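Local coordinates for peptidoglycan recognition protein SA CG11709-PA (Drosophila melanogaster, PDB 1SXR) that recognises peptidoglycan of Gram-positive bacteria and thereby activates the Toll pathway of innate immunity, at residues F115-K129 / Q157-W170. Sequence-based numbering, arbitrary orientation.
Sequences FVDKLPSDAALQAAK and QSPGLTLYNEIQEW
Val-116 and Gly-160 bring the two backbones together, their CA atoms 3.8 Å apart, and from there the chains diverge until Leu-125 and Ile-167 stand 9.5 Å apart. Glycine suits this closest point because a CB on Gly-160 would collide with the backbone of Phe-115 and Val-116, and its positive phi of 97° also disfavours a side chain. Just past this glycine, which is the N-cap of helix 161-167, the first turn of the helix grips the loop: Val-116 O accepts from Thr-162 N at 3.1 Å and from Thr-162 OG1 at 2.8 Å, both donors lying above the same face of the carbonyl plane. With OG1 beside its own backbone N (chi1 -67°), threonine can offer both groups to one oxygen while its CG2 packs on the Lys-118 carbonyl carbon. Leu-119 crosses this threonine at about a right angle, and its CD2 reaches Glu-166 CB at 3.6 Å. Leu-163, branched and apolar, fills the middle, CD1 resting against Pro-120 CD and Leu-125 CD2, CB against Phe-115 CB; Pro-120 CG in turn sits over the centre of the Phe-115 ring.

In this amidase-type PGRP domain, the loop leading into helix 122-137 packs on the short helix 161-167, while helix 122-137 itself chiefly meets Trp-170, at the end of the type I turn that follows, all beside the central mixed sheet, with Leu-163 touching Phe-111 of strand 106-111 and Trp-170 touching Leu-147 of strand 145-149.

Farther along, Lys-129 lays its extended aliphatic chain obliquely over one indole face of Trp-170, CE 3.9 Å from the five-membered ring's centroid in a CH-pi contact, while Ala-128 CB, small enough to fit, meets the edge at CH2. Trp-170 NE1 donates nearly straight (165°) to Glu-166 OE2, which lies in the indole plane. An alanine at Trp-170 would remove that donor and platform, and would probably leave Glu-166 freer to turn and a gap beside Leu-125 and Ala-128.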
ATOM      1  N   PHE A 115      -2.907  -7.982 -10.621  1.00 13.03           N
ATOM      2  CA  PHE A 115      -2.753  -9.336 -10.070  1.00 13.68           C
ATOM      3  C   PHE A 115      -4.102 -10.071  -9.967  1.00 14.99           C
ATOM      4  O   PHE A 115      -4.341 -10.900  -9.075  1.00 15.39           O
ATOM      5  CB  PHE A 115      -1.947  -9.278  -8.764  1.00 14.24           C
ATOM      6  CG  PHE A 115      -0.610  -8.623  -8.961  1.00 12.34           C
ATOM      7  CD1 PHE A 115       0.383  -9.293  -9.665  1.00 12.36           C
ATOM      8  CD2 PHE A 115      -0.347  -7.325  -8.526  1.00 13.32           C
ATOM      9  CE1 PHE A 115       1.584  -8.705  -9.922  1.00 12.69           C
ATOM     10  CE2 PHE A 115       0.857  -6.743  -8.773  1.00 12.40           C
ATOM     11  CZ  PHE A 115       1.838  -7.425  -9.466  1.00 13.78           C
ATOM     12  N   VAL A 116      -4.993  -9.774 -10.906  1.00 15.31           N
ATOM     13  CA  VAL A 116      -6.212 -10.562 -11.005  1.00 16.27           C
ATOM     14  C   VAL A 116      -5.883 -12.022 -11.330  1.00 17.11           C
ATOM     15  O   VAL A 116      -6.470 -12.924 -10.723  1.00 18.34           O
ATOM     16  CB  VAL A 116      -7.197 -10.005 -12.047  1.00 15.78           C
ATOM     17  CG1 VAL A 116      -8.429 -10.931 -12.159  0.80 14.55           C
ATOM     18  CG2 VAL A 116      -7.603  -8.584 -11.690  0.80 17.46           C
ATOM     19  N   ASP A 117      -4.932 -12.242 -12.241  1.00 18.33           N
ATOM     20  CA  ASP A 117      -4.688 -13.570 -12.861  1.00 19.79           C
ATOM     21  C   ASP A 117      -3.296 -14.154 -12.587  1.00 20.73           C
ATOM     22  O   ASP A 117      -2.973 -15.257 -13.067  1.00 20.88           O
ATOM     23  CB  ASP A 117      -4.858 -13.504 -14.395  1.00 20.74           C
ATOM     24  CG  ASP A 117      -6.292 -13.243 -14.843  1.00 24.24           C
ATOM     25  OD1 ASP A 117      -7.232 -13.800 -14.241  1.00 26.47           O
ATOM     26  OD2 ASP A 117      -6.577 -12.506 -15.829  1.00 29.15           O
ATOM     27  N   LYS A 118      -2.461 -13.433 -11.839  1.00 19.16           N
ATOM     28  CA  LYS A 118      -1.127 -13.904 -11.505  1.00 19.55           C
ATOM     29  C   LYS A 118      -0.717 -13.283 -10.188  1.00 18.37           C
ATOM     30  O   LYS A 118      -1.367 -12.349  -9.722  1.00 18.07           O
ATOM     31  CB  LYS A 118      -0.128 -13.470 -12.583  1.00 19.38           C
ATOM     32  CG  LYS A 118       0.051 -11.943 -12.670  1.00 21.15           C
ATOM     33  CD  LYS A 118       1.029 -11.506 -13.755  1.00 21.28           C
ATOM     34  CE  LYS A 118       1.338 -10.002 -13.609  1.00 24.77           C
ATOM     35  NZ  LYS A 118       2.016  -9.430 -14.803  1.00 28.72           N
ATOM     36  N   LEU A 119       0.373 -13.781  -9.618  1.00 17.90           N
ATOM     37  CA  LEU A 119       0.896 -13.238  -8.369  1.00 17.46           C
ATOM     38  C   LEU A 119       2.033 -12.271  -8.640  1.00 17.19           C
ATOM     39  O   LEU A 119       2.694 -12.350  -9.685  1.00 17.26           O
ATOM     40  CB  LEU A 119       1.429 -14.367  -7.484  1.00 18.01           C
ATOM     41  CG  LEU A 119       0.444 -15.286  -6.781  1.00 19.26           C
ATOM     42  CD1 LEU A 119       1.231 -16.322  -6.004  1.00 21.87           C
ATOM     43  CD2 LEU A 119      -0.456 -14.484  -5.850  1.00 21.33           C
ATOM     44  N   PRO A 120       2.288 -11.359  -7.699  1.00 16.39           N
ATOM     45  CA  PRO A 120       3.533 -10.598  -7.725  1.00 16.32           C
ATOM     46  C   PRO A 120       4.727 -11.549  -7.656  1.00 16.70           C
ATOM     47  O   PRO A 120       4.569 -12.712  -7.253  1.00 17.76           O
ATOM     48  CB  PRO A 120       3.456  -9.749  -6.448  1.00 16.50           C
ATOM     49  CG  PRO A 120       1.970  -9.611  -6.200  1.00 15.08           C
ATOM     50  CD  PRO A 120       1.424 -10.994  -6.560  1.00 16.58           C
ATOM     51  N   SER A 121       5.897 -11.042  -8.008  1.00 17.54           N
ATOM     52  CA  SER A 121       7.139 -11.837  -7.943  1.00 18.11           C
ATOM     53  C   SER A 121       7.425 -12.330  -6.529  1.00 18.33           C
ATOM     54  O   SER A 121       6.940 -11.765  -5.546  1.00 17.58           O
ATOM     55  CB  SER A 121       8.313 -10.994  -8.395  1.00 18.58           C
ATOM     56  OG  SER A 121       8.626 -10.005  -7.415  1.00 17.95           O
ATOM     57  N   ASP A 122       8.238 -13.371  -6.405  1.00 18.18           N
ATOM     58  CA  ASP A 122       8.612 -13.822  -5.078  1.00 18.02           C
ATOM     59  C   ASP A 122       9.270 -12.694  -4.297  1.00 17.48           C
ATOM     60  O   ASP A 122       9.034 -12.544  -3.087  1.00 17.13           O
ATOM     61  CB  ASP A 122       9.588 -14.996  -5.177  1.00 18.84           C
ATOM     62  CG  ASP A 122       8.907 -16.305  -5.527  0.50 19.61           C
ATOM     63  OD1 ASP A 122       7.660 -16.361  -5.595  0.50 21.02           O
ATOM     64  OD2 ASP A 122       9.564 -17.334  -5.751  0.50 20.62           O
ATOM     65  N   ALA A 123      10.089 -11.901  -4.990  1.00 17.60           N
ATOM     66  CA  ALA A 123      10.797 -10.796  -4.344  1.00 16.54           C
ATOM     67  C   ALA A 123       9.795  -9.780  -3.792  1.00 16.48           C
ATOM     68  O   ALA A 123       9.953  -9.293  -2.681  1.00 16.81           O
ATOM     69  CB  ALA A 123      11.740 -10.145  -5.312  1.00 17.42           C
ATOM     70  N   ALA A 124       8.747  -9.501  -4.561  1.00 15.39           N
ATOM     71  CA  ALA A 124       7.733  -8.531  -4.096  1.00 15.51           C
ATOM     72  C   ALA A 124       6.975  -9.045  -2.883  1.00 15.89           C
ATOM     73  O   ALA A 124       6.775  -8.322  -1.908  1.00 15.22           O
ATOM     74  CB  ALA A 124       6.773  -8.136  -5.239  1.00 14.91           C
ATOM     75  N   LEU A 125       6.565 -10.309  -2.927  1.00 15.49           N
ATOM     76  CA  LEU A 125       5.847 -10.902  -1.805  1.00 16.03           C
ATOM     77  C   LEU A 125       6.714 -10.920  -0.544  1.00 15.94           C
ATOM     78  O   LEU A 125       6.239 -10.590   0.527  1.00 16.07           O
ATOM     79  CB  LEU A 125       5.353 -12.313  -2.157  1.00 16.85           C
ATOM     80  CG  LEU A 125       4.335 -12.372  -3.293  1.00 15.85           C
ATOM     81  CD1 LEU A 125       4.047 -13.808  -3.742  1.00 20.08           C
ATOM     82  CD2 LEU A 125       3.027 -11.698  -2.859  1.00 19.04           C
ATOM     83  N   GLN A 126       7.987 -11.281  -0.675  1.00 16.89           N
ATOM     84  CA  GLN A 126       8.857 -11.317   0.495  1.00 17.37           C
ATOM     85  C   GLN A 126       9.096  -9.903   1.030  1.00 17.12           C
ATOM     86  O   GLN A 126       9.173  -9.690   2.251  1.00 16.96           O
ATOM     87  CB  GLN A 126      10.181 -12.017   0.171  1.00 18.21           C
ATOM     88  CG  GLN A 126      11.065 -12.217   1.387  1.00 21.44           C
ATOM     89  CD  GLN A 126      10.430 -13.141   2.418  1.00 23.69           C
ATOM     90  OE1 GLN A 126      10.011 -14.253   2.091  1.00 25.84           O
ATOM     91  NE2 GLN A 126      10.378 -12.689   3.670  1.00 25.45           N
ATOM     92  N   ALA A 127       9.188  -8.934   0.127  1.00 16.49           N
ATOM     93  CA  ALA A 127       9.364  -7.536   0.545  1.00 15.84           C
ATOM     94  C   ALA A 127       8.182  -7.038   1.381  1.00 15.70           C
ATOM     95  O   ALA A 127       8.366  -6.312   2.353  1.00 15.09           O
ATOM     96  CB  ALA A 127       9.612  -6.611  -0.672  1.00 15.69           C
ATOM     97  N   ALA A 128       6.971  -7.415   0.994  1.00 15.20           N
ATOM     98  CA  ALA A 128       5.784  -7.040   1.775  1.00 15.56           C
ATOM     99  C   ALA A 128       5.828  -7.665   3.150  1.00 15.78           C
ATOM    100  O   ALA A 128       5.555  -6.983   4.153  1.00 14.93           O
ATOM    101  CB  ALA A 128       4.512  -7.472   1.045  1.00 15.29           C
ATOM    102  N   LYS A 129       6.154  -8.962   3.212  1.00 15.60           N
ATOM    103  CA  LYS A 129       6.286  -9.640   4.523  1.00 16.23           C
ATOM    104  C   LYS A 129       7.333  -8.960   5.375  1.00 15.79           C
ATOM    105  O   LYS A 129       7.117  -8.748   6.568  1.00 15.48           O
ATOM    106  CB  LYS A 129       6.602 -11.129   4.339  1.00 16.42           C
ATOM    107  CG  LYS A 129       5.480 -11.866   3.614  1.00 19.67           C
ATOM    108  CD  LYS A 129       5.771 -13.346   3.493  1.00 22.93           C
ATOM    109  CE  LYS A 129       4.625 -14.072   2.797  1.00 27.15           C
ATOM    110  NZ  LYS A 129       5.087 -15.352   2.162  1.00 29.34           N
ATOM    111  N   GLN A 157     -12.067  -4.529  -7.011  1.00 15.82           N
ATOM    112  CA  GLN A 157     -11.503  -5.843  -7.244  1.00 15.80           C
ATOM    113  C   GLN A 157     -10.108  -5.945  -6.652  1.00 14.22           C
ATOM    114  O   GLN A 157      -9.563  -7.025  -6.507  1.00 14.34           O
ATOM    115  CB  GLN A 157     -11.407  -6.152  -8.740  1.00 16.81           C
ATOM    116  CG  GLN A 157     -12.725  -6.117  -9.502  1.00 21.99           C
ATOM    117  CD  GLN A 157     -12.683  -6.960 -10.777  1.00 26.72           C
ATOM    118  OE1 GLN A 157     -11.688  -7.645 -11.053  1.00 30.67           O
ATOM    119  NE2 GLN A 157     -13.762  -6.926 -11.539  1.00 29.41           N
ATOM    120  N   SER A 158      -9.521  -4.793  -6.325  1.00 13.73           N
ATOM    121  CA  SER A 158      -8.166  -4.755  -5.772  1.00 13.19           C
ATOM    122  C   SER A 158      -8.103  -5.586  -4.483  1.00 13.19           C
ATOM    123  O   SER A 158      -9.006  -5.473  -3.646  1.00 14.08           O
ATOM    124  CB  SER A 158      -7.826  -3.281  -5.497  1.00 13.36           C
ATOM    125  OG  SER A 158      -6.533  -3.136  -4.987  1.00 11.39           O
ATOM    126  N   PRO A 159      -7.055  -6.384  -4.253  1.00 13.13           N
ATOM    127  CA  PRO A 159      -5.804  -6.443  -5.021  1.00 13.35           C
ATOM    128  C   PRO A 159      -5.740  -7.461  -6.150  1.00 13.64           C
ATOM    129  O   PRO A 159      -4.630  -7.829  -6.569  1.00 13.47           O
ATOM    130  CB  PRO A 159      -4.803  -6.918  -3.970  1.00 13.04           C
ATOM    131  CG  PRO A 159      -5.622  -7.881  -3.099  1.00 12.98           C
ATOM    132  CD  PRO A 159      -7.004  -7.256  -3.049  1.00 12.81           C
ATOM    133  N   GLY A 160      -6.900  -7.898  -6.635  1.00 14.25           N
ATOM    134  CA  GLY A 160      -6.957  -8.906  -7.704  1.00 14.96           C
ATOM    135  C   GLY A 160      -7.178 -10.266  -7.065  1.00 15.92           C
ATOM    136  O   GLY A 160      -6.543 -10.579  -6.082  1.00 15.69           O
ATOM    137  N   LEU A 161      -8.058 -11.089  -7.651  1.00 16.76           N
ATOM    138  CA  LEU A 161      -8.417 -12.384  -7.047  1.00 18.61           C
ATOM    139  C   LEU A 161      -7.233 -13.289  -6.728  1.00 18.01           C
ATOM    140  O   LEU A 161      -7.182 -13.892  -5.665  1.00 18.20           O
ATOM    141  CB  LEU A 161      -9.380 -13.145  -7.954  1.00 19.45           C
ATOM    142  CG  LEU A 161      -9.920 -14.446  -7.352  1.00 20.41           C
ATOM    143  CD1 LEU A 161     -10.550 -14.172  -5.992  1.00 22.77           C
ATOM    144  CD2 LEU A 161     -10.933 -15.092  -8.307  1.00 21.73           C
ATOM    145  N   THR A 162      -6.283 -13.397  -7.646  1.00 17.20           N
ATOM    146  CA  THR A 162      -5.142 -14.289  -7.424  1.00 17.67           C
ATOM    147  C   THR A 162      -4.302 -13.842  -6.227  1.00 17.37           C
ATOM    148  O   THR A 162      -3.850 -14.644  -5.400  1.00 17.83           O
ATOM    149  CB  THR A 162      -4.296 -14.405  -8.683  1.00 17.95           C
ATOM    150  OG1 THR A 162      -5.067 -15.079  -9.695  1.00 20.02           O
ATOM    151  CG2 THR A 162      -3.107 -15.330  -8.442  1.00 18.47           C
ATOM    152  N   LEU A 163      -4.107 -12.539  -6.121  1.00 16.23           N
ATOM    153  CA  LEU A 163      -3.348 -12.023  -5.000  1.00 15.50           C
ATOM    154  C   LEU A 163      -4.145 -12.096  -3.677  1.00 15.61           C
ATOM    155  O   LEU A 163      -3.585 -12.384  -2.618  1.00 15.18           O
ATOM    156  CB  LEU A 163      -2.867 -10.608  -5.318  1.00 15.51           C
ATOM    157  CG  LEU A 163      -2.093  -9.854  -4.226  1.00 14.93           C
ATOM    158  CD1 LEU A 163      -0.959 -10.677  -3.609  1.00 17.41           C
ATOM    159  CD2 LEU A 163      -1.553  -8.544  -4.804  1.00 14.59           C
ATOM    160  N   TYR A 164      -5.449 -11.855  -3.751  1.00 15.78           N
ATOM    161  CA  TYR A 164      -6.327 -11.967  -2.591  1.00 16.68           C
ATOM    162  C   TYR A 164      -6.255 -13.381  -2.043  1.00 17.53           C
ATOM    163  O   TYR A 164      -6.146 -13.565  -0.826  1.00 17.51           O
ATOM    164  CB  TYR A 164      -7.752 -11.620  -2.961  1.00 16.97           C
ATOM    165  CG  TYR A 164      -8.735 -11.734  -1.817  1.00 17.62           C
ATOM    166  CD1 TYR A 164      -8.384 -11.378  -0.522  1.00 19.82           C
ATOM    167  CD2 TYR A 164     -10.030 -12.164  -2.044  1.00 20.20           C
ATOM    168  CE1 TYR A 164      -9.309 -11.477   0.528  1.00 20.52           C
ATOM    169  CE2 TYR A 164     -10.955 -12.260  -1.007  1.00 21.54           C
ATOM    170  CZ  TYR A 164     -10.582 -11.913   0.269  1.00 20.40           C
ATOM    171  OH  TYR A 164     -11.501 -12.014   1.286  1.00 20.46           O
ATOM    172  N   ASN A 165      -6.294 -14.373  -2.939  1.00 17.96           N
ATOM    173  CA  ASN A 165      -6.191 -15.760  -2.490  1.00 19.67           C
ATOM    174  C   ASN A 165      -4.889 -16.042  -1.757  1.00 20.04           C
ATOM    175  O   ASN A 165      -4.878 -16.820  -0.801  1.00 21.59           O
ATOM    176  CB  ASN A 165      -6.395 -16.743  -3.646  1.00 19.86           C
ATOM    177  CG  ASN A 165      -7.829 -16.785  -4.118  1.00 21.86           C
ATOM    178  OD1 ASN A 165      -8.747 -16.431  -3.375  1.00 24.93           O
ATOM    179  ND2 ASN A 165      -8.037 -17.206  -5.372  1.00 25.36           N
ATOM    180  N   GLU A 166      -3.798 -15.422  -2.202  1.00 20.01           N
ATOM    181  CA  GLU A 166      -2.516 -15.542  -1.523  1.00 21.06           C
ATOM    182  C   GLU A 166      -2.531 -14.911  -0.125  1.00 21.26           C
ATOM    183  O   GLU A 166      -2.156 -15.566   0.846  1.00 21.88           O
ATOM    184  CB  GLU A 166      -1.376 -14.981  -2.398  1.00 21.29           C
ATOM    185  CG  GLU A 166      -0.012 -14.841  -1.729  1.00 22.92           C
ATOM    186  CD  GLU A 166       0.651 -16.172  -1.371  1.00 28.34           C
ATOM    187  OE1 GLU A 166       0.364 -17.205  -2.019  1.00 30.55           O
ATOM    188  OE2 GLU A 166       1.478 -16.187  -0.438  1.00 29.70           O
ATOM    189  N   ILE A 167      -2.945 -13.650   0.002  1.00 20.37           N
ATOM    190  CA  ILE A 167      -2.869 -13.006   1.318  1.00 21.44           C
ATOM    191  C   ILE A 167      -3.795 -13.652   2.358  1.00 21.62           C
ATOM    192  O   ILE A 167      -3.558 -13.557   3.561  1.00 20.67           O
ATOM    193  CB  ILE A 167      -3.089 -11.480   1.226  1.00 21.61           C
ATOM    194  CG1 ILE A 167      -4.524 -11.161   0.859  1.00 22.09           C
ATOM    195  CG2 ILE A 167      -2.128 -10.843   0.215  1.00 22.80           C
ATOM    196  CD1 ILE A 167      -4.863  -9.694   1.002  1.00 25.94           C
ATOM    197  N   GLN A 168      -4.841 -14.329   1.905  1.00 22.16           N
ATOM    198  CA  GLN A 168      -5.706 -15.052   2.850  1.00 23.39           C
ATOM    199  C   GLN A 168      -4.943 -16.120   3.631  1.00 23.79           C
ATOM    200  O   GLN A 168      -5.369 -16.534   4.709  1.00 24.51           O
ATOM    201  CB  GLN A 168      -6.860 -15.713   2.125  1.00 23.11           C
ATOM    202  CG  GLN A 168      -7.921 -14.779   1.652  1.00 24.23           C
ATOM    203  CD  GLN A 168      -8.969 -15.507   0.847  1.00 27.64           C
ATOM    204  OE1 GLN A 168      -9.443 -16.560   1.262  1.00 29.00           O
ATOM    205  NE2 GLN A 168      -9.330 -14.962  -0.306  1.00 28.39           N
ATOM    206  N   GLU A 169      -3.818 -16.561   3.092  1.00 24.11           N
ATOM    207  CA  GLU A 169      -3.022 -17.581   3.768  1.00 25.19           C
ATOM    208  C   GLU A 169      -1.945 -16.983   4.668  1.00 25.06           C
ATOM    209  O   GLU A 169      -1.179 -17.718   5.306  1.00 25.51           O
ATOM    210  CB  GLU A 169      -2.396 -18.520   2.744  1.00 25.31           C
ATOM    211  CG  GLU A 169      -3.407 -19.084   1.754  1.00 27.65           C
ATOM    212  CD  GLU A 169      -4.444 -19.964   2.427  0.50 29.62           C
ATOM    213  OE1 GLU A 169      -4.095 -20.625   3.430  0.50 30.21           O
ATOM    214  OE2 GLU A 169      -5.606 -19.988   1.962  0.50 30.97           O
ATOM    215  N   TRP A 170      -1.862 -15.659   4.739  1.00 24.00           N
ATOM    216  CA  TRP A 170      -0.821 -15.053   5.551  1.00 23.69           C
ATOM    217  C   TRP A 170      -1.286 -14.926   6.980  1.00 23.16           C
ATOM    218  O   TRP A 170      -2.479 -14.781   7.239  1.00 23.06           O
ATOM    219  CB  TRP A 170      -0.483 -13.654   5.042  1.00 23.74           C
ATOM    220  CG  TRP A 170       0.236 -13.618   3.754  1.00 23.79           C
ATOM    221  CD1 TRP A 170       0.400 -14.642   2.858  1.00 24.35           C
ATOM    222  CD2 TRP A 170       0.859 -12.471   3.168  1.00 23.74           C
ATOM    223  NE1 TRP A 170       1.100 -14.198   1.763  1.00 25.04           N
ATOM    224  CE2 TRP A 170       1.392 -12.868   1.925  1.00 24.44           C
ATOM    225  CE3 TRP A 170       1.024 -11.139   3.575  1.00 25.02           C
ATOM    226  CZ2 TRP A 170       2.086 -11.988   1.090  1.00 24.57           C
ATOM    227  CZ3 TRP A 170       1.701 -10.261   2.735  1.00 24.46           C
ATOM    228  CH2 TRP A 170       2.228 -10.692   1.511  1.00 24.71           C
TER